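Side-chain contacts in alpha-galacturonidase (Bacillus subtilis, PDB 3FEF), which hydrolyses alpha-1,4-linked galacturonides such as di-galacturonate to release alpha-D-galacturonate, using NAD(+) and manganese as cofactors: residues A[18-21]-A[22-25]; A[306-309]-A[310-313]. One frame throughout, in Å; residues are numbered along the deposited sequence.

Contact 1 (A[18-21]-A[22-25])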
ATOM      1  N   TRP A  18      22.301 -30.649  -9.483  1.00 33.65           N
ATOM      2  CA  TRP A  18      21.013 -30.804  -8.792  1.00 34.82           C
ATOM      3  C   TRP A  18      20.310 -32.151  -8.976  1.00 34.26           C
ATOM      4  O   TRP A  18      19.806 -32.702  -8.009  1.00 35.24           O
ATOM      5  CB  TRP A  18      20.061 -29.649  -9.146  1.00 36.28           C
ATOM      6  CG  TRP A  18      20.606 -28.335  -8.670  1.00 36.86           C
ATOM      7  CD1 TRP A  18      21.184 -27.356  -9.428  1.00 35.70           C
ATOM      8  CD2 TRP A  18      20.671 -27.889  -7.312  1.00 36.42           C
ATOM      9  NE1 TRP A  18      21.581 -26.313  -8.618  1.00 37.63           N
ATOM     10  CE2 TRP A  18      21.276 -26.620  -7.318  1.00 39.13           C
ATOM     11  CE3 TRP A  18      20.243 -28.430  -6.095  1.00 39.36           C
ATOM     12  CZ2 TRP A  18      21.473 -25.883  -6.146  1.00 41.99           C
ATOM     13  CZ3 TRP A  18      20.445 -27.706  -4.934  1.00 41.13           C
ATOM     14  CH2 TRP A  18      21.057 -26.445  -4.965  1.00 42.35           C
ATOM     15  N   ALA A  19      20.237 -32.676 -10.196  1.00 34.41           N
ATOM     16  CA  ALA A  19      19.559 -33.974 -10.391  1.00 37.69           C
ATOM     17  C   ALA A  19      20.171 -35.101  -9.536  1.00 34.26           C
ATOM     18  O   ALA A  19      19.453 -35.893  -8.940  1.00 34.38           O
ATOM     19  CB  ALA A  19      19.523 -34.376 -11.881  1.00 37.91           C
ATOM     20  N   ARG A  20      21.494 -35.152  -9.483  1.00 35.13           N
ATOM     21  CA  ARG A  20      22.224 -36.154  -8.697  1.00 37.50           C
ATOM     22  C   ARG A  20      21.938 -36.015  -7.204  1.00 38.20           C
ATOM     23  O   ARG A  20      21.626 -36.990  -6.518  1.00 38.21           O
ATOM     24  CB  ARG A  20      23.734 -36.012  -8.917  1.00 37.04           C
ATOM     25  CG  ARG A  20      24.194 -36.396 -10.292  1.00 37.32           C
ATOM     26  CD  ARG A  20      23.872 -37.845 -10.585  1.00 38.40           C
ATOM     27  NE  ARG A  20      23.946 -38.073 -12.016  1.00 36.97           N
ATOM     28  CZ  ARG A  20      25.086 -38.221 -12.676  1.00 38.28           C
ATOM     29  NH1 ARG A  20      26.232 -38.192 -12.007  1.00 34.57           N
ATOM     30  NH2 ARG A  20      25.079 -38.399 -13.999  1.00 36.65           N
ATOM     31  N   SER A  21      22.047 -34.792  -6.714  1.00 36.92           N
ATOM     32  CA  SER A  21      21.731 -34.493  -5.331  1.00 38.96           C
ATOM     33  C   SER A  21      20.284 -34.882  -4.994  1.00 38.85           C
ATOM     34  O   SER A  21      20.009 -35.495  -3.963  1.00 38.78           O
ATOM     35  CB  SER A  21      21.992 -33.017  -5.050  1.00 40.07           C
ATOM     36  OG  SER A  21      20.862 -32.445  -4.415  1.00 45.60           O
ATOM     37  N   LEU A  22      19.356 -34.552  -5.880  1.00 37.23           N
ATOM     38  CA  LEU A  22      17.986 -35.002  -5.705  1.00 37.17           C
ATOM     39  C   LEU A  22      17.915 -36.537  -5.624  1.00 35.91           C
ATOM     40  O   LEU A  22      17.212 -37.096  -4.787  1.00 35.66           O
ATOM     41  CB  LEU A  22      17.110 -34.488  -6.849  1.00 37.27           C
ATOM     42  CG  LEU A  22      15.765 -35.191  -7.010  1.00 40.66           C
ATOM     43  CD1 LEU A  22      14.786 -34.727  -5.937  1.00 41.54           C
ATOM     44  CD2 LEU A  22      15.194 -34.993  -8.423  1.00 41.20           C
HETATM   45  N   MSE A  23      18.634 -37.223  -6.502  1.00 35.16           N
HETATM   46  CA  MSE A  23      18.592 -38.688  -6.515  1.00 37.03           C
HETATM   47  C   MSE A  23      19.084 -39.296  -5.204  1.00 32.12           C
HETATM   48  O   MSE A  23      18.437 -40.174  -4.631  1.00 31.74           O
HETATM   49  CB  MSE A  23      19.404 -39.236  -7.684  1.00 39.82           C
HETATM   50  CG  MSE A  23      18.777 -38.940  -9.018  1.00 45.74           C
HETATM   51 SE   MSE A  23      19.903 -39.479 -10.526  1.00 53.22          SE
HETATM   52  CE  MSE A  23      19.138 -38.247 -11.824  1.00 50.77           C
ATOM     53  N   SER A  24      20.230 -38.822  -4.734  1.00 29.60           N
ATOM     54  CA  SER A  24      20.747 -39.255  -3.440  1.00 30.81           C
ATOM     55  C   SER A  24      19.719 -39.085  -2.342  1.00 31.74           C
ATOM     56  O   SER A  24      19.482 -40.002  -1.558  1.00 32.74           O
ATOM     57  CB  SER A  24      22.029 -38.513  -3.088  1.00 28.75           C
ATOM     58  OG  SER A  24      23.044 -38.881  -4.011  1.00 31.12           O
ATOM     59  N   ASP A  25      19.079 -37.921  -2.297  1.00 34.25           N
ATOM     60  CA  ASP A  25      18.120 -37.659  -1.232  1.00 33.56           C
ATOM     61  C   ASP A  25      16.887 -38.531  -1.380  1.00 32.77           C
ATOM     62  O   ASP A  25      16.357 -39.054  -0.397  1.00 31.85           O
ATOM     63  CB  ASP A  25      17.791 -36.165  -1.136  1.00 35.44           C
ATOM     64  CG  ASP A  25      18.922 -35.382  -0.514  1.00 37.94           C
ATOM     65  OD1 ASP A  25      19.699 -36.005   0.235  1.00 41.63           O
ATOM     66  OD2 ASP A  25      19.071 -34.173  -0.784  1.00 39.66           O
TER

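Contact 2 (A[306-309]-A[310-313])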
ATOM      1  N   ARG A 306      31.397 -35.633 -16.566  1.00 39.69           N
ATOM      2  CA  ARG A 306      31.040 -36.549 -17.643  1.00 41.81           C
ATOM      3  C   ARG A 306      31.729 -37.893 -17.493  1.00 41.63           C
ATOM      4  O   ARG A 306      31.121 -38.936 -17.745  1.00 40.93           O
ATOM      5  CB  ARG A 306      31.342 -35.937 -19.009  1.00 43.14           C
ATOM      6  CG  ARG A 306      30.106 -35.354 -19.624  1.00 48.16           C
ATOM      7  CD  ARG A 306      30.391 -34.122 -20.435  1.00 52.03           C
ATOM      8  NE  ARG A 306      29.165 -33.347 -20.588  1.00 56.18           N
ATOM      9  CZ  ARG A 306      29.022 -32.338 -21.434  1.00 57.45           C
ATOM     10  NH1 ARG A 306      30.035 -31.982 -22.217  1.00 57.75           N
ATOM     11  NH2 ARG A 306      27.864 -31.692 -21.502  1.00 56.59           N
ATOM     12  N   GLN A 307      32.986 -37.861 -17.061  1.00 40.92           N
ATOM     13  CA  GLN A 307      33.756 -39.085 -16.867  1.00 43.69           C
ATOM     14  C   GLN A 307      33.205 -39.881 -15.709  1.00 41.69           C
ATOM     15  O   GLN A 307      33.020 -41.089 -15.815  1.00 42.56           O
ATOM     16  CB  GLN A 307      35.230 -38.768 -16.615  1.00 45.22           C
ATOM     17  CG  GLN A 307      35.904 -38.123 -17.798  1.00 50.07           C
ATOM     18  CD  GLN A 307      37.323 -37.683 -17.489  1.00 52.73           C
ATOM     19  OE1 GLN A 307      38.153 -38.485 -17.048  1.00 53.07           O
ATOM     20  NE2 GLN A 307      37.611 -36.405 -17.720  1.00 53.02           N
ATOM     21  N   GLU A 308      32.945 -39.197 -14.599  1.00 42.61           N
ATOM     22  CA  GLU A 308      32.338 -39.843 -13.447  1.00 42.95           C
ATOM     23  C   GLU A 308      31.020 -40.513 -13.833  1.00 41.97           C
ATOM     24  O   GLU A 308      30.763 -41.669 -13.475  1.00 41.05           O
ATOM     25  CB  GLU A 308      32.118 -38.860 -12.296  1.00 45.30           C
ATOM     26  CG  GLU A 308      32.040 -39.569 -10.948  1.00 51.66           C
ATOM     27  CD  GLU A 308      31.031 -38.956  -9.983  1.00 56.58           C
ATOM     28  OE1 GLU A 308      30.578 -37.806 -10.211  1.00 57.45           O
ATOM     29  OE2 GLU A 308      30.689 -39.640  -8.984  1.00 58.37           O
ATOM     30  N   THR A 309      30.189 -39.790 -14.573  1.00 39.60           N
ATOM     31  CA  THR A 309      28.937 -40.363 -15.066  1.00 40.84           C
ATOM     32  C   THR A 309      29.160 -41.657 -15.875  1.00 41.06           C
ATOM     33  O   THR A 309      28.439 -42.645 -15.699  1.00 39.75           O
ATOM     34  CB  THR A 309      28.172 -39.375 -15.946  1.00 40.39           C
ATOM     35  OG1 THR A 309      27.707 -38.271 -15.147  1.00 39.29           O
ATOM     36  CG2 THR A 309      26.995 -40.086 -16.635  1.00 38.20           C
ATOM     37  N   GLU A 310      30.141 -41.650 -16.770  1.00 42.01           N
ATOM     38  CA  GLU A 310      30.406 -42.847 -17.572  1.00 47.01           C
ATOM     39  C   GLU A 310      30.898 -43.985 -16.682  1.00 46.46           C
ATOM     40  O   GLU A 310      30.659 -45.158 -16.961  1.00 46.65           O
ATOM     41  CB  GLU A 310      31.409 -42.556 -18.697  1.00 50.29           C
ATOM     42  CG  GLU A 310      30.874 -41.623 -19.790  1.00 54.20           C
ATOM     43  CD  GLU A 310      29.515 -42.068 -20.333  1.00 59.55           C
ATOM     44  OE1 GLU A 310      29.363 -43.265 -20.694  1.00 60.85           O
ATOM     45  OE2 GLU A 310      28.595 -41.215 -20.404  1.00 60.26           O
ATOM     46  N   ARG A 311      31.568 -43.623 -15.592  1.00 47.08           N
ATOM     47  CA  ARG A 311      32.070 -44.592 -14.630  1.00 47.76           C
ATOM     48  C   ARG A 311      30.913 -45.364 -14.017  1.00 48.65           C
ATOM     49  O   ARG A 311      30.868 -46.596 -14.077  1.00 48.06           O
ATOM     50  CB  ARG A 311      32.845 -43.873 -13.533  1.00 49.49           C
ATOM     51  CG  ARG A 311      34.064 -44.625 -13.018  1.00 53.38           C
ATOM     52  CD  ARG A 311      34.766 -43.815 -11.929  1.00 55.51           C
ATOM     53  NE  ARG A 311      33.936 -43.730 -10.724  1.00 60.08           N
ATOM     54  CZ  ARG A 311      34.071 -42.808  -9.773  1.00 61.25           C
ATOM     55  NH1 ARG A 311      35.008 -41.868  -9.880  1.00 61.99           N
ATOM     56  NH2 ARG A 311      33.264 -42.821  -8.716  1.00 60.40           N
ATOM     57  N   LEU A 312      29.970 -44.630 -13.433  1.00 46.54           N
ATOM     58  CA  LEU A 312      28.805 -45.244 -12.825  1.00 45.17           C
ATOM     59  C   LEU A 312      28.042 -46.097 -13.839  1.00 44.50           C
ATOM     60  O   LEU A 312      27.545 -47.159 -13.502  1.00 44.48           O
ATOM     61  CB  LEU A 312      27.887 -44.186 -12.200  1.00 44.02           C
ATOM     62  CG  LEU A 312      28.521 -43.284 -11.129  1.00 44.38           C
ATOM     63  CD1 LEU A 312      27.631 -42.081 -10.803  1.00 41.64           C
ATOM     64  CD2 LEU A 312      28.861 -44.060  -9.863  1.00 42.47           C
ATOM     65  N   ILE A 313      27.948 -45.638 -15.079  1.00 44.50           N
ATOM     66  CA  ILE A 313      27.239 -46.407 -16.091  1.00 46.88           C
ATOM     67  C   ILE A 313      27.961 -47.719 -16.429  1.00 48.41           C
ATOM     68  O   ILE A 313      27.327 -48.736 -16.670  1.00 49.67           O
ATOM     69  CB  ILE A 313      27.023 -45.587 -17.373  1.00 47.60           C
ATOM     70  CG1 ILE A 313      25.957 -44.504 -17.126  1.00 48.24           C
ATOM     71  CG2 ILE A 313      26.627 -46.506 -18.527  1.00 46.38           C
ATOM     72  CD1 ILE A 313      25.699 -43.598 -18.305  1.00 47.48           C
TER

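Contact 1 (A[18-21]-A[22-25])
Leu-22 meets Trp-18 one helical turn back through the backbone: N of Leu-22 donates to O of Trp-18 at 2.9 Å, with 168° at the hydrogen, the first of four successive i to i+4 bonds. CB of Leu-22 lies 3.4 Å from O of Trp-18, and the side chain packs on Tyr-10. The Trp-18 indole stacks on Tyr-145 and meets the ring of His-170, the proton donor by similarity; its nearest atom is about 6 Å from the bound magnesium ion. Selenomethionine Met-23 carries the main side-chain contact. Its N bonds to O of Ala-19, and the same carbonyl is flanked by the side chain, CG of Met-23 coming within 3.1 Å of O of Ala-19. CG is anti to the carbonyl carbon (chi1 -69°), which turns the chain back over Ala-19; its extension then carries CE of Met-23 to 3.9 Å from CB of Ala-19. The selenium passes Arg-20 more loosely, at 4.3 Å from SE of Met-23 to CD of Arg-20; NE of Arg-20 bonds to Asn-49 and NH2 to OG1 of Thr-309. Ser-24 N bonds to O of Arg-20 at 2.9 Å and nearly straight (172°), while its hydroxyl pairs with the carbonyl of Ala-320. At Asp-25 the backbone N donates to O of Ser-21. OD2 of Asp-25 remains 4.4 Å from OG of Ser-21 and is hydrogen-bonded to Ser-324 instead. All eight residues fall in the NAD(+)-binding region inferred by similarity. Helix 18-28 connects parallel strands 6-11 and 34-39 as a beta-alpha-beta crossover of the Rossmann-type domain. Ala-19 and Leu-22 rest on strand 6-11, Met-23 faces helix 43-53, and Leu-22 and Asp-25 touch helix 328-335.

Contact 2 (A[306-309]-A[310-313])
Glu-308 and Arg-311, three residues apart, provide the charged part of this contact. The two side chains run obliquely to one another, and it is the aliphatic CG of Glu-308 that lies over one guanidinium face, 3.8 Å above the plane and displaced toward its rim. The nearest pair of side-chain atoms is CG of Glu-308 and NH1 of Arg-311, at 3.9 Å. OE2 of Glu-308 comes to 4.1 Å from NH2 of Arg-311, but it lies well out of the guanidinium plane, and for that reason no N-H points at it. The carboxylate and guanidinium planes are 60° apart. The bend of the arginine at chi3 (68°) folds its head back over the glutamate stem. Apolar packing joins Thr-309 and Ile-313, whose side chains lie side by side and point the same way, with CG2 of Thr-309 4.1 Å from CD1 of Ile-313. Backbone bonds of the i to i+4 kind make up the polar framework: N of Glu-310 to O of Arg-306, N of Arg-311 to O of Gln-307, N of Leu-312 to O of Glu-308 at 3.1 Å (166° at the hydrogen), and N of Ile-313 to O of Thr-309. The Leu-312 side chain lies against the carbonyl that accepts its own N, CG of Leu-312 being 3.6 Å from O of Glu-308. Outside the segments, Glu-310 makes a salt bridge to Lys-48, part of the NAD(+)-binding region by similarity, and the buried OG1 of Thr-309 is hydrogen-bonded to Gln-16, to O of Lys-305 and to NH2 of Arg-20. The attraction between Glu-308 and Arg-311 is therefore probably a modest through-space one without directional bonding, whereas Glu-310 and Thr-309 tie helix 295-314 to the nucleotide-binding domain.

The two contacts meet where NH2 of Arg-20 lies 2.9 Å from OG1 of Thr-309, a probable hydrogen bond between helix 18-28 and helix 295-314. Their centres are 15 Å apart; contact 1 lies in the Rossmann-type domain and contact 2 in the C-terminal family 4 region. Contact 1 is the more buried: five of its eight residues are buried and none exposed, against two buried and three exposed in contact 2. Both share the helical backbone bonding; the side-chain touch is apolar in contact 1, and in contact 2 an unbonded opposite-charge pair plus a Thr-Ile pair. Both lean on helix 43-53, which Ala-19 and Met-23 approach from one contact and Thr-309 and Leu-312 from the other.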